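Local structure of thiosulfate reductase (Thermus thermophilus, 2VPZ) at residues E677-V682 / E745-P750. The protein probably reduces sulfur compounds such as polysulfide or thiosulfate, using a [4Fe-4S] cluster and a molybdenum held by two molybdopterin guanine dinucleotides. Sequence-based numbering, arbitrary orientation.
Sequences EGPVRV and ERPRLP
Pro679 and Pro747 meet on the outer surface of the C-terminal molybdopterin dinucleotide-binding domain, whose sequence family is consistent with a double-psi beta-barrel. Pro679 lies on strand 676-683, bound on its two sides to strands 648-650 and 666-671; Pro747 sits in the loop that leaves strand 738-744 for helix 752-756. CG of Pro679 touches CB of Pro747 at 3.8 Å, and the two side chains slip past one another in opposite senses, touching through this one pair of carbons. CB of Pro679 also lies 4.0 Å from the backbone O of Glu745, a van der Waals contact. No hydrogen bond crosses between the segments, and the pair of prolines, whose CB atoms both point toward the other segment, forms a small apolar patch far from the cofactors. Tyr666 of strand 666-671 lies beside it, touched by Pro747, Arg746 and Arg681. Val680, the next residue along the strand, turns its side chain away to pack on Val649 and Ala714, while Arg681 pairs with Glu646. Within the loop, a long salt bridge runs from Arg748 NH2 to Glu745 OE1, 3.9 Å apart. The Arg748 guanidinium meets the Glu745 carboxylate at its edge, and Arg746 O lies 3.7 Å above one face of that guanidinium, over its centre.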
ATOM      1  N   GLU A 677      12.555 -43.098   3.434  1.00 41.67           N
ATOM      2  CA  GLU A 677      13.412 -42.186   2.681  1.00 42.70           C
ATOM      3  C   GLU A 677      14.041 -41.048   3.549  1.00 43.26           C
ATOM      4  O   GLU A 677      13.321 -40.200   4.100  1.00 42.64           O
ATOM      5  CB  GLU A 677      12.702 -41.660   1.401  1.00 43.01           C
ATOM      6  CG  GLU A 677      13.211 -42.360   0.115  1.00 42.10           C
ATOM      7  CD  GLU A 677      14.727 -42.206  -0.058  1.00 44.06           C
ATOM      8  OE1 GLU A 677      15.168 -41.039  -0.152  1.00 44.82           O
ATOM      9  OE2 GLU A 677      15.458 -43.219  -0.072  1.00 44.72           O
ATOM     10  N   GLY A 678      15.382 -41.153   3.680  1.00 45.11           N
ATOM     11  CA  GLY A 678      16.279 -40.254   4.433  1.00 44.12           C
ATOM     12  C   GLY A 678      15.580 -39.071   5.060  1.00 43.07           C
ATOM     13  O   GLY A 678      14.607 -38.640   4.415  1.00 43.46           O
ATOM     14  N   PRO A 679      16.050 -38.445   6.194  1.00 41.96           N
ATOM     15  CA  PRO A 679      15.350 -37.281   6.786  1.00 39.50           C
ATOM     16  C   PRO A 679      15.106 -36.023   5.920  1.00 37.86           C
ATOM     17  O   PRO A 679      16.062 -35.504   5.349  1.00 36.88           O
ATOM     18  CB  PRO A 679      16.160 -36.991   8.072  1.00 39.69           C
ATOM     19  CG  PRO A 679      17.568 -37.384   7.728  1.00 40.28           C
ATOM     20  CD  PRO A 679      17.461 -38.460   6.596  1.00 40.91           C
ATOM     21  N   VAL A 680      13.843 -35.574   5.841  1.00 37.22           N
ATOM     22  CA  VAL A 680      13.370 -34.378   5.071  1.00 37.59           C
ATOM     23  C   VAL A 680      12.738 -33.316   5.964  1.00 37.73           C
ATOM     24  O   VAL A 680      12.064 -33.643   6.947  1.00 38.31           O
ATOM     25  CB  VAL A 680      12.205 -34.679   4.036  1.00 36.51           C
ATOM     26  CG1 VAL A 680      12.623 -34.248   2.648  1.00 36.01           C
ATOM     27  CG2 VAL A 680      11.774 -36.124   4.111  1.00 34.70           C
ATOM     28  N   ARG A 681      12.917 -32.054   5.598  1.00 37.78           N
ATOM     29  CA  ARG A 681      12.333 -30.991   6.384  1.00 37.55           C
ATOM     30  C   ARG A 681      10.814 -30.918   6.168  1.00 38.08           C
ATOM     31  O   ARG A 681      10.317 -31.128   5.048  1.00 36.40           O
ATOM     32  CB  ARG A 681      12.983 -29.635   6.086  1.00 37.62           C
ATOM     33  CG  ARG A 681      13.255 -28.823   7.338  1.00 40.27           C
ATOM     34  CD  ARG A 681      13.791 -27.421   7.007  1.00 42.13           C
ATOM     35  NE  ARG A 681      12.787 -26.546   6.411  1.00 45.77           N
ATOM     36  CZ  ARG A 681      12.793 -26.066   5.160  1.00 47.49           C
ATOM     37  NH1 ARG A 681      13.770 -26.371   4.322  1.00 47.84           N
ATOM     38  NH2 ARG A 681      11.809 -25.249   4.749  1.00 48.30           N
ATOM     39  N   VAL A 682      10.089 -30.665   7.255  1.00 38.09           N
ATOM     40  CA  VAL A 682       8.620 -30.560   7.249  1.00 40.04           C
ATOM     41  C   VAL A 682       8.177 -29.109   6.903  1.00 41.25           C
ATOM     42  O   VAL A 682       8.796 -28.158   7.405  1.00 42.63           O
ATOM     43  CB  VAL A 682       8.023 -30.992   8.641  1.00 40.88           C
ATOM     44  CG1 VAL A 682       6.505 -30.724   8.672  1.00 38.36           C
ATOM     45  CG2 VAL A 682       8.325 -32.484   8.914  1.00 40.32           C
ATOM     46  N   GLU A 745      15.332 -37.180  13.626  1.00 50.88           N
ATOM     47  CA  GLU A 745      16.308 -36.191  14.121  1.00 54.26           C
ATOM     48  C   GLU A 745      16.801 -35.292  12.985  1.00 54.59           C
ATOM     49  O   GLU A 745      16.886 -35.741  11.839  1.00 53.76           O
ATOM     50  CB  GLU A 745      17.597 -36.843  14.675  1.00 57.66           C
ATOM     51  CG  GLU A 745      17.499 -37.848  15.828  1.00 62.86           C
ATOM     52  CD  GLU A 745      17.318 -37.194  17.207  1.00 66.32           C
ATOM     53  OE1 GLU A 745      17.316 -35.941  17.290  1.00 67.84           O
ATOM     54  OE2 GLU A 745      17.180 -37.945  18.207  1.00 68.77           O
ATOM     55  N   ARG A 746      17.151 -34.046  13.300  1.00 55.89           N
ATOM     56  CA  ARG A 746      17.751 -33.150  12.301  1.00 57.49           C
ATOM     57  C   ARG A 746      19.033 -33.910  11.782  1.00 56.37           C
ATOM     58  O   ARG A 746      19.719 -34.580  12.575  1.00 56.95           O
ATOM     59  CB  ARG A 746      18.143 -31.779  12.934  1.00 59.70           C
ATOM     60  CG  ARG A 746      19.642 -31.371  12.747  1.00 64.98           C
ATOM     61  CD  ARG A 746      19.974 -29.847  12.940  1.00 68.43           C
ATOM     62  NE  ARG A 746      19.243 -28.910  12.064  1.00 72.01           N
ATOM     63  CZ  ARG A 746      19.382 -28.746  10.743  1.00 73.28           C
ATOM     64  NH1 ARG A 746      20.252 -29.464  10.046  1.00 73.61           N
ATOM     65  NH2 ARG A 746      18.639 -27.840  10.107  1.00 73.74           N
ATOM     66  N   PRO A 747      19.350 -33.844  10.463  1.00 55.02           N
ATOM     67  CA  PRO A 747      20.549 -34.557   9.992  1.00 54.88           C
ATOM     68  C   PRO A 747      21.889 -33.815  10.243  1.00 54.93           C
ATOM     69  O   PRO A 747      21.919 -32.587  10.315  1.00 54.49           O
ATOM     70  CB  PRO A 747      20.275 -34.772   8.507  1.00 54.60           C
ATOM     71  CG  PRO A 747      19.517 -33.521   8.130  1.00 54.46           C
ATOM     72  CD  PRO A 747      18.588 -33.293   9.335  1.00 54.63           C
ATOM     73  N   ARG A 748      22.985 -34.549  10.399  1.00 55.42           N
ATOM     74  CA  ARG A 748      24.298 -33.941  10.614  1.00 56.02           C
ATOM     75  C   ARG A 748      25.055 -34.196   9.298  1.00 54.31           C
ATOM     76  O   ARG A 748      25.352 -35.330   8.927  1.00 54.79           O
ATOM     77  CB  ARG A 748      24.934 -34.525  11.896  1.00 59.75           C
ATOM     78  CG  ARG A 748      24.123 -34.159  13.210  1.00 64.42           C
ATOM     79  CD  ARG A 748      24.181 -35.244  14.347  1.00 68.99           C
ATOM     80  NE  ARG A 748      22.993 -35.365  15.216  1.00 73.63           N
ATOM     81  CZ  ARG A 748      22.019 -36.280  15.106  1.00 76.02           C
ATOM     82  NH1 ARG A 748      22.063 -37.189  14.141  1.00 77.11           N
ATOM     83  NH2 ARG A 748      21.000 -36.305  15.976  1.00 76.85           N
ATOM     84  N   LEU A 749      25.320 -33.118   8.571  1.00 52.26           N
ATOM     85  CA  LEU A 749      25.920 -33.194   7.244  1.00 49.17           C
ATOM     86  C   LEU A 749      27.119 -32.287   7.094  1.00 47.54           C
ATOM     87  O   LEU A 749      27.290 -31.366   7.904  1.00 47.79           O
ATOM     88  CB  LEU A 749      24.870 -32.777   6.210  1.00 47.70           C
ATOM     89  CG  LEU A 749      23.632 -33.639   6.000  1.00 46.11           C
ATOM     90  CD1 LEU A 749      22.423 -32.769   5.576  1.00 45.83           C
ATOM     91  CD2 LEU A 749      23.970 -34.726   4.966  1.00 43.94           C
ATOM     92  N   PRO A 750      27.953 -32.502   6.054  1.00 45.59           N
ATOM     93  CA  PRO A 750      29.090 -31.591   5.954  1.00 44.50           C
ATOM     94  C   PRO A 750      28.642 -30.160   5.587  1.00 44.40           C
ATOM     95  O   PRO A 750      27.476 -29.913   5.226  1.00 43.38           O
ATOM     96  CB  PRO A 750      29.977 -32.204   4.868  1.00 44.79           C
ATOM     97  CG  PRO A 750      29.417 -33.622   4.636  1.00 44.71           C
ATOM     98  CD  PRO A 750      27.954 -33.484   4.968  1.00 44.86           C
TER